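Local atomic coordinates of MaoC family protein (PDB entry 3KHP), a protein that probably catalyses dehydration of 3-hydroxyacyl thioesters, as a MaoC-like hydratase. Residues A[85-90]-A[120-125]; A[139-144]-A[155-160]. All coordinates share one frame; numbering follows the deposited sequence.

Coming from the N terminus, the chain leaves helix 78-81 and passes through the short helical segment 85-90, then runs along strand 103-108 and turns into strand 116-129. There contact 1 closes a loop of 29 residues by setting 85-90 against 120-125. The chain next reverses into strand 136-145 and reverses again into strand 152-162, where contact 2 closes the shorter hairpin loop. The two closures follow in series, neither enclosing nor crossing the other. Strands 116-129 and 136-145 are sheet neighbours, so contact 2 continues the sheet that contact 1 covers, and A88 and F85 reach over to L140 and T158.

Contact 1: residues A[85-90]-A[120-125]; sequences FGAAAK and VVTEVA
T122 turns its hydroxyl to the backbone N and methyl of A87 through a chi1 of 71°, which places OG1 between its own backbone N and carbonyl carbon. In V124, CG1 lies trans to the backbone N (chi1 -176°), leaving the other branch, CG2, to face the end of the short helical segment. Between these two side chains sits A87, whose methyl points toward the strand. Its CB lies 3.2 Å from OG1 of T122 and 3.4 Å from the backbone N of E123, and the CA atoms of A87 and E123 are 5.1 Å apart. The threonine hydroxyl also comes within 3.0 Å of the A87 N, but the angle is too poor for a hydrogen bond. OG1 is instead hydrogen-bonded to the hydroxyl of T33, so this polar atom has a partner despite its buried position.

CG2 of V124 meets two parts of the turn, the A87 O at 3.5 Å and CB of K90 at 4.0 Å. That carbonyl oxygen also accepts the bond from the K90 N, 3.1 Å away, so the valine methyl packs beside an oxygen already engaged in the helical turn. K90 contributes the base of its side chain; the rest bends at chi2 and leads away from the strand. The E123 side chain leaves the other face of the strand.

Beyond the strand, A87 and its neighbour A88 also pack on L140 of the adjoining strand 136-145, while F85 rests on P96 and A97. The contact thus lays a single 3-10 turn, formed by 85-87 within a loop, against one face of the antiparallel sheet of a hot-dog fold, the fold to which MaoC-like and hydratase 2 domains belong.

Contact 2: residues A[139-144]-A[155-160]; sequences VLRGRG and ETLTTL
V139 meets L157 and T159 on one face of the hairpin. CG1 presses mainly on L157, reaching its CD1 at 3.5 Å, tighter than usual for two carbons, while both methyls lie near the T159 hydroxyl. L157 takes part by way of a CG trans to its backbone N (chi1 -166°), which brings CD1 across the V139 side chain at a slant and within 3.9 Å of CB of R141. L140 belongs to the opposite face and meets the end of L160, CD1 to CD1 at 3.8 Å. Its backbone forms a hydrogen-bonded pair with T158, the bond from L140 N to T158 O being nearly straight at 2.8 Å. R141, again on the face of V139, sends its guanidinium out of the hairpin to E123 of the adjacent strand, where NH1 makes a salt bridge with OE1.

At G142 the second hydrogen-bonded pair forms, with T156: the two N-to-O bonds both measure 2.8 Å. The T156 hydroxyl stands close over the glycine, OG1 being 3.4 Å from its CA, and is satisfied by the C82 carbonyl. R143 then lies side by side with E155, their guanidinium and carboxylate planes 74° apart; NH1 and OE2 make only a long salt bridge of 3.9 Å, and the other carboxylate oxygen, OE1, is hydrogen-bonded to H109. G144 carries the ladder on towards V153. With hydrogen-bonded and non-hydrogen-bonded pairs taking turns, the segments form a regular antiparallel beta hairpin, part of the sheet of a hot-dog fold.

Contact 1: residues A[85-90]-A[120-125]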
ATOM      1  N   PHE A  85     -14.367  14.355   7.162  1.00 27.76           N
ATOM      2  CA  PHE A  85     -15.113  14.346   5.919  1.00 29.85           C
ATOM      3  C   PHE A  85     -16.633  14.184   6.019  1.00 30.40           C
ATOM      4  O   PHE A  85     -17.349  14.872   5.317  1.00 29.52           O
ATOM      5  CB  PHE A  85     -14.536  13.293   4.970  1.00 30.69           C
ATOM      6  CG  PHE A  85     -13.204  13.682   4.357  1.00 32.77           C
ATOM      7  CD1 PHE A  85     -12.838  15.023   4.192  1.00 35.62           C
ATOM      8  CD2 PHE A  85     -12.324  12.698   3.918  1.00 35.52           C
ATOM      9  CE1 PHE A  85     -11.615  15.378   3.590  1.00 36.33           C
ATOM     10  CE2 PHE A  85     -11.091  13.038   3.331  1.00 36.44           C
ATOM     11  CZ  PHE A  85     -10.742  14.391   3.163  1.00 36.67           C
ATOM     12  N   GLY A  86     -17.108  13.280   6.873  1.00 31.10           N
ATOM     13  CA  GLY A  86     -18.532  13.030   7.045  1.00 31.43           C
ATOM     14  C   GLY A  86     -19.420  14.265   7.182  1.00 31.65           C
ATOM     15  O   GLY A  86     -20.567  14.250   6.750  1.00 31.40           O
ATOM     16  N   ALA A  87     -18.883  15.345   7.749  1.00 31.58           N
ATOM     17  CA  ALA A  87     -19.669  16.547   8.009  1.00 31.51           C
ATOM     18  C   ALA A  87     -20.088  17.303   6.739  1.00 31.49           C
ATOM     19  O   ALA A  87     -21.023  18.101   6.784  1.00 29.85           O
ATOM     20  CB  ALA A  87     -18.912  17.478   8.946  1.00 31.22           C
ATOM     21  N   ALA A  88     -19.400  17.060   5.625  1.00 31.56           N
ATOM     22  CA  ALA A  88     -19.702  17.770   4.363  1.00 32.22           C
ATOM     23  C   ALA A  88     -21.122  17.514   3.902  1.00 32.04           C
ATOM     24  O   ALA A  88     -21.766  18.414   3.385  1.00 31.86           O
ATOM     25  CB  ALA A  88     -18.714  17.411   3.244  1.00 32.05           C
ATOM     26  N   ALA A  89     -21.602  16.300   4.119  1.00 32.16           N
ATOM     27  CA  ALA A  89     -22.946  15.909   3.710  1.00 32.72           C
ATOM     28  C   ALA A  89     -24.049  16.777   4.350  1.00 32.27           C
ATOM     29  O   ALA A  89     -25.162  16.832   3.846  1.00 32.32           O
ATOM     30  CB  ALA A  89     -23.187  14.414   4.024  1.00 32.75           C
ATOM     31  N   LYS A  90     -23.728  17.423   5.465  1.00 31.12           N
ATOM     32  CA  LYS A  90     -24.633  18.365   6.128  1.00 30.74           C
ATOM     33  C   LYS A  90     -24.772  19.707   5.388  1.00 29.18           C
ATOM     34  O   LYS A  90     -25.762  20.408   5.579  1.00 28.43           O
ATOM     35  CB  LYS A  90     -24.180  18.611   7.583  1.00 30.98           C
ATOM     36  CG  LYS A  90     -24.219  17.358   8.495  1.00 32.79           C
ATOM     37  CD  LYS A  90     -25.658  16.910   8.805  1.00 34.91           C
ATOM     38  CE  LYS A  90     -25.689  15.550   9.536  1.00 36.52           C
ATOM     39  NZ  LYS A  90     -27.060  14.941   9.505  1.00 37.18           N
ATOM     40  N   VAL A 120     -15.335   8.661  16.168  1.00 22.87           N
ATOM     41  CA  VAL A 120     -15.090   9.886  15.460  1.00 22.48           C
ATOM     42  C   VAL A 120     -16.419  10.604  15.212  1.00 22.73           C
ATOM     43  O   VAL A 120     -17.374  10.012  14.737  1.00 21.30           O
ATOM     44  CB  VAL A 120     -14.358   9.621  14.134  1.00 22.60           C
ATOM     45  CG1 VAL A 120     -14.105  10.905  13.391  1.00 20.55           C
ATOM     46  CG2 VAL A 120     -13.033   8.892  14.401  1.00 22.14           C
ATOM     47  N   VAL A 121     -16.453  11.879  15.579  1.00 23.28           N
ATOM     48  CA  VAL A 121     -17.576  12.753  15.325  1.00 24.17           C
ATOM     49  C   VAL A 121     -17.062  13.905  14.517  1.00 24.47           C
ATOM     50  O   VAL A 121     -15.961  14.380  14.767  1.00 23.85           O
ATOM     51  CB  VAL A 121     -18.181  13.290  16.642  1.00 24.98           C
ATOM     52  CG1 VAL A 121     -19.136  14.462  16.367  1.00 24.41           C
ATOM     53  CG2 VAL A 121     -18.848  12.127  17.446  1.00 23.38           C
ATOM     54  N   THR A 122     -17.844  14.339  13.531  1.00 25.04           N
ATOM     55  CA  THR A 122     -17.459  15.481  12.713  1.00 26.02           C
ATOM     56  C   THR A 122     -18.482  16.629  12.754  1.00 27.33           C
ATOM     57  O   THR A 122     -19.621  16.493  13.231  1.00 26.89           O
ATOM     58  CB  THR A 122     -17.256  15.074  11.246  1.00 26.02           C
ATOM     59  OG1 THR A 122     -18.522  14.787  10.662  1.00 24.78           O
ATOM     60  CG2 THR A 122     -16.364  13.852  11.137  1.00 26.17           C
ATOM     61  N   GLU A 123     -18.068  17.760  12.209  1.00 28.53           N
ATOM     62  CA  GLU A 123     -18.817  18.975  12.387  1.00 29.70           C
ATOM     63  C   GLU A 123     -18.521  20.028  11.339  1.00 28.94           C
ATOM     64  O   GLU A 123     -17.380  20.226  10.934  1.00 27.75           O
ATOM     65  CB  GLU A 123     -18.450  19.547  13.740  1.00 30.39           C
ATOM     66  CG  GLU A 123     -19.250  20.777  14.094  1.00 34.70           C
ATOM     67  CD  GLU A 123     -18.850  21.357  15.430  1.00 40.37           C
ATOM     68  OE1 GLU A 123     -18.002  20.727  16.165  1.00 42.77           O
ATOM     69  OE2 GLU A 123     -19.391  22.451  15.711  1.00 41.39           O
ATOM     70  N   VAL A 124     -19.554  20.736  10.942  1.00 28.85           N
ATOM     71  CA  VAL A 124     -19.378  21.889  10.084  1.00 29.58           C
ATOM     72  C   VAL A 124     -18.907  23.024  10.966  1.00 30.15           C
ATOM     73  O   VAL A 124     -19.677  23.567  11.747  1.00 30.39           O
ATOM     74  CB  VAL A 124     -20.694  22.265   9.362  1.00 29.65           C
ATOM     75  CG1 VAL A 124     -20.456  23.405   8.402  1.00 28.01           C
ATOM     76  CG2 VAL A 124     -21.265  21.058   8.671  1.00 26.98           C
ATOM     77  N   ALA A 125     -17.625  23.346  10.872  1.00 30.72           N
ATOM     78  CA  ALA A 125     -17.027  24.331  11.743  1.00 31.25           C
ATOM     79  C   ALA A 125     -17.370  25.714  11.277  1.00 31.31           C
ATOM     80  O   ALA A 125     -17.578  26.598  12.088  1.00 31.19           O
ATOM     81  CB  ALA A 125     -15.499  24.190  11.797  1.00 31.25           C
TER

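Contact 2: residues A[139-144]-A[155-160]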
ATOM      1  N   VAL A 139     -15.521  24.569   6.218  1.00 26.66           N
ATOM      2  CA  VAL A 139     -14.569  24.039   7.199  1.00 26.55           C
ATOM      3  C   VAL A 139     -15.193  22.918   8.006  1.00 26.15           C
ATOM      4  O   VAL A 139     -16.203  23.099   8.668  1.00 25.89           O
ATOM      5  CB  VAL A 139     -13.985  25.137   8.110  1.00 26.37           C
ATOM      6  CG1 VAL A 139     -12.865  24.569   9.012  1.00 26.07           C
ATOM      7  CG2 VAL A 139     -13.430  26.233   7.272  1.00 25.27           C
ATOM      8  N   LEU A 140     -14.584  21.743   7.907  1.00 25.90           N
ATOM      9  CA  LEU A 140     -15.065  20.545   8.568  1.00 25.75           C
ATOM     10  C   LEU A 140     -14.057  20.139   9.650  1.00 25.58           C
ATOM     11  O   LEU A 140     -12.868  20.248   9.454  1.00 24.75           O
ATOM     12  CB  LEU A 140     -15.296  19.437   7.544  1.00 25.94           C
ATOM     13  CG  LEU A 140     -16.062  19.860   6.276  1.00 26.53           C
ATOM     14  CD1 LEU A 140     -16.104  18.723   5.254  1.00 26.05           C
ATOM     15  CD2 LEU A 140     -17.473  20.333   6.614  1.00 26.39           C
ATOM     16  N   ARG A 141     -14.541  19.709  10.805  1.00 25.58           N
ATOM     17  CA  ARG A 141     -13.676  19.468  11.931  1.00 26.29           C
ATOM     18  C   ARG A 141     -13.987  18.113  12.432  1.00 25.10           C
ATOM     19  O   ARG A 141     -15.143  17.817  12.627  1.00 24.80           O
ATOM     20  CB  ARG A 141     -13.924  20.455  13.072  1.00 27.54           C
ATOM     21  CG  ARG A 141     -13.059  20.149  14.311  1.00 31.50           C
ATOM     22  CD  ARG A 141     -13.588  20.746  15.589  1.00 37.36           C
ATOM     23  NE  ARG A 141     -13.451  22.187  15.618  1.00 41.13           N
ATOM     24  CZ  ARG A 141     -14.442  23.054  15.839  1.00 45.23           C
ATOM     25  NH1 ARG A 141     -15.692  22.660  16.066  1.00 45.72           N
ATOM     26  NH2 ARG A 141     -14.160  24.348  15.829  1.00 47.25           N
ATOM     27  N   GLY A 142     -12.955  17.296  12.657  1.00 23.81           N
ATOM     28  CA  GLY A 142     -13.143  15.942  13.163  1.00 22.54           C
ATOM     29  C   GLY A 142     -12.545  15.787  14.547  1.00 21.37           C
ATOM     30  O   GLY A 142     -11.527  16.335  14.825  1.00 20.26           O
ATOM     31  N   ARG A 143     -13.178  15.010  15.391  1.00 21.19           N
ATOM     32  CA  ARG A 143     -12.710  14.760  16.733  1.00 22.64           C
ATOM     33  C   ARG A 143     -12.779  13.280  16.964  1.00 22.29           C
ATOM     34  O   ARG A 143     -13.870  12.705  16.847  1.00 21.19           O
ATOM     35  CB  ARG A 143     -13.597  15.433  17.792  1.00 22.11           C
ATOM     36  CG  ARG A 143     -13.324  16.877  18.028  1.00 25.91           C
ATOM     37  CD  ARG A 143     -14.429  17.512  18.998  1.00 29.29           C
ATOM     38  NE  ARG A 143     -14.346  16.925  20.332  1.00 27.99           N
ATOM     39  CZ  ARG A 143     -13.447  17.274  21.236  1.00 30.49           C
ATOM     40  NH1 ARG A 143     -12.570  18.226  20.967  1.00 31.76           N
ATOM     41  NH2 ARG A 143     -13.416  16.663  22.416  1.00 32.36           N
ATOM     42  N   GLY A 144     -11.639  12.683  17.327  1.00 21.90           N
ATOM     43  CA  GLY A 144     -11.587  11.260  17.600  1.00 23.07           C
ATOM     44  C   GLY A 144     -11.172  10.937  19.025  1.00 23.56           C
ATOM     45  O   GLY A 144     -10.135  11.390  19.466  1.00 24.40           O
ATOM     46  N   GLU A 155      -7.632  15.457  16.554  1.00 23.81           N
ATOM     47  CA  GLU A 155      -8.535  16.406  15.941  1.00 24.63           C
ATOM     48  C   GLU A 155      -8.083  16.658  14.497  1.00 24.27           C
ATOM     49  O   GLU A 155      -6.890  16.660  14.199  1.00 23.12           O
ATOM     50  CB  GLU A 155      -8.544  17.758  16.678  1.00 25.14           C
ATOM     51  CG  GLU A 155      -8.940  17.726  18.140  1.00 28.25           C
ATOM     52  CD  GLU A 155      -8.862  19.115  18.810  1.00 31.39           C
ATOM     53  OE1 GLU A 155      -7.793  19.429  19.409  1.00 29.86           O
ATOM     54  OE2 GLU A 155      -9.870  19.879  18.718  1.00 33.68           O
ATOM     55  N   THR A 156      -9.039  16.915  13.610  1.00 23.41           N
ATOM     56  CA  THR A 156      -8.677  17.255  12.257  1.00 23.20           C
ATOM     57  C   THR A 156      -9.461  18.457  11.778  1.00 22.97           C
ATOM     58  O   THR A 156     -10.593  18.698  12.203  1.00 22.43           O
ATOM     59  CB  THR A 156      -8.882  16.053  11.317  1.00 23.37           C
ATOM     60  OG1 THR A 156     -10.225  15.565  11.424  1.00 22.55           O
ATOM     61  CG2 THR A 156      -7.955  14.928  11.695  1.00 21.68           C
ATOM     62  N   LEU A 157      -8.864  19.208  10.875  1.00 22.90           N
ATOM     63  CA  LEU A 157      -9.543  20.321  10.284  1.00 23.01           C
ATOM     64  C   LEU A 157      -9.313  20.314   8.772  1.00 22.52           C
ATOM     65  O   LEU A 157      -8.190  20.444   8.308  1.00 22.66           O
ATOM     66  CB  LEU A 157      -9.062  21.626  10.927  1.00 22.98           C
ATOM     67  CG  LEU A 157      -9.926  22.851  10.637  1.00 24.76           C
ATOM     68  CD1 LEU A 157     -11.217  22.759  11.473  1.00 25.19           C
ATOM     69  CD2 LEU A 157      -9.149  24.205  10.897  1.00 21.86           C
ATOM     70  N   THR A 158     -10.390  20.198   8.016  1.00 22.57           N
ATOM     71  CA  THR A 158     -10.327  20.213   6.575  1.00 23.09           C
ATOM     72  C   THR A 158     -11.057  21.455   6.073  1.00 23.92           C
ATOM     73  O   THR A 158     -12.247  21.632   6.327  1.00 24.15           O
ATOM     74  CB  THR A 158     -10.949  18.934   6.026  1.00 22.92           C
ATOM     75  OG1 THR A 158     -10.265  17.823   6.606  1.00 18.49           O
ATOM     76  CG2 THR A 158     -10.892  18.865   4.506  1.00 21.61           C
ATOM     77  N   THR A 159     -10.311  22.319   5.395  1.00 24.59           N
ATOM     78  CA  THR A 159     -10.810  23.547   4.809  1.00 25.32           C
ATOM     79  C   THR A 159     -10.921  23.369   3.296  1.00 25.85           C
ATOM     80  O   THR A 159      -9.928  23.097   2.625  1.00 25.17           O
ATOM     81  CB  THR A 159      -9.869  24.680   5.119  1.00 25.76           C
ATOM     82  OG1 THR A 159      -9.773  24.836   6.553  1.00 27.35           O
ATOM     83  CG2 THR A 159     -10.349  25.989   4.489  1.00 25.49           C
ATOM     84  N   LEU A 160     -12.142  23.486   2.782  1.00 26.55           N
ATOM     85  CA  LEU A 160     -12.441  23.285   1.369  1.00 27.64           C
ATOM     86  C   LEU A 160     -12.749  24.600   0.660  1.00 28.35           C
ATOM     87  O   LEU A 160     -13.490  25.444   1.170  1.00 28.60           O
ATOM     88  CB  LEU A 160     -13.612  22.347   1.236  1.00 27.67           C
ATOM     89  CG  LEU A 160     -13.424  21.003   1.922  1.00 28.42           C
ATOM     90  CD1 LEU A 160     -14.768  20.307   2.057  1.00 28.22           C
ATOM     91  CD2 LEU A 160     -12.408  20.142   1.154  1.00 24.87           C
TER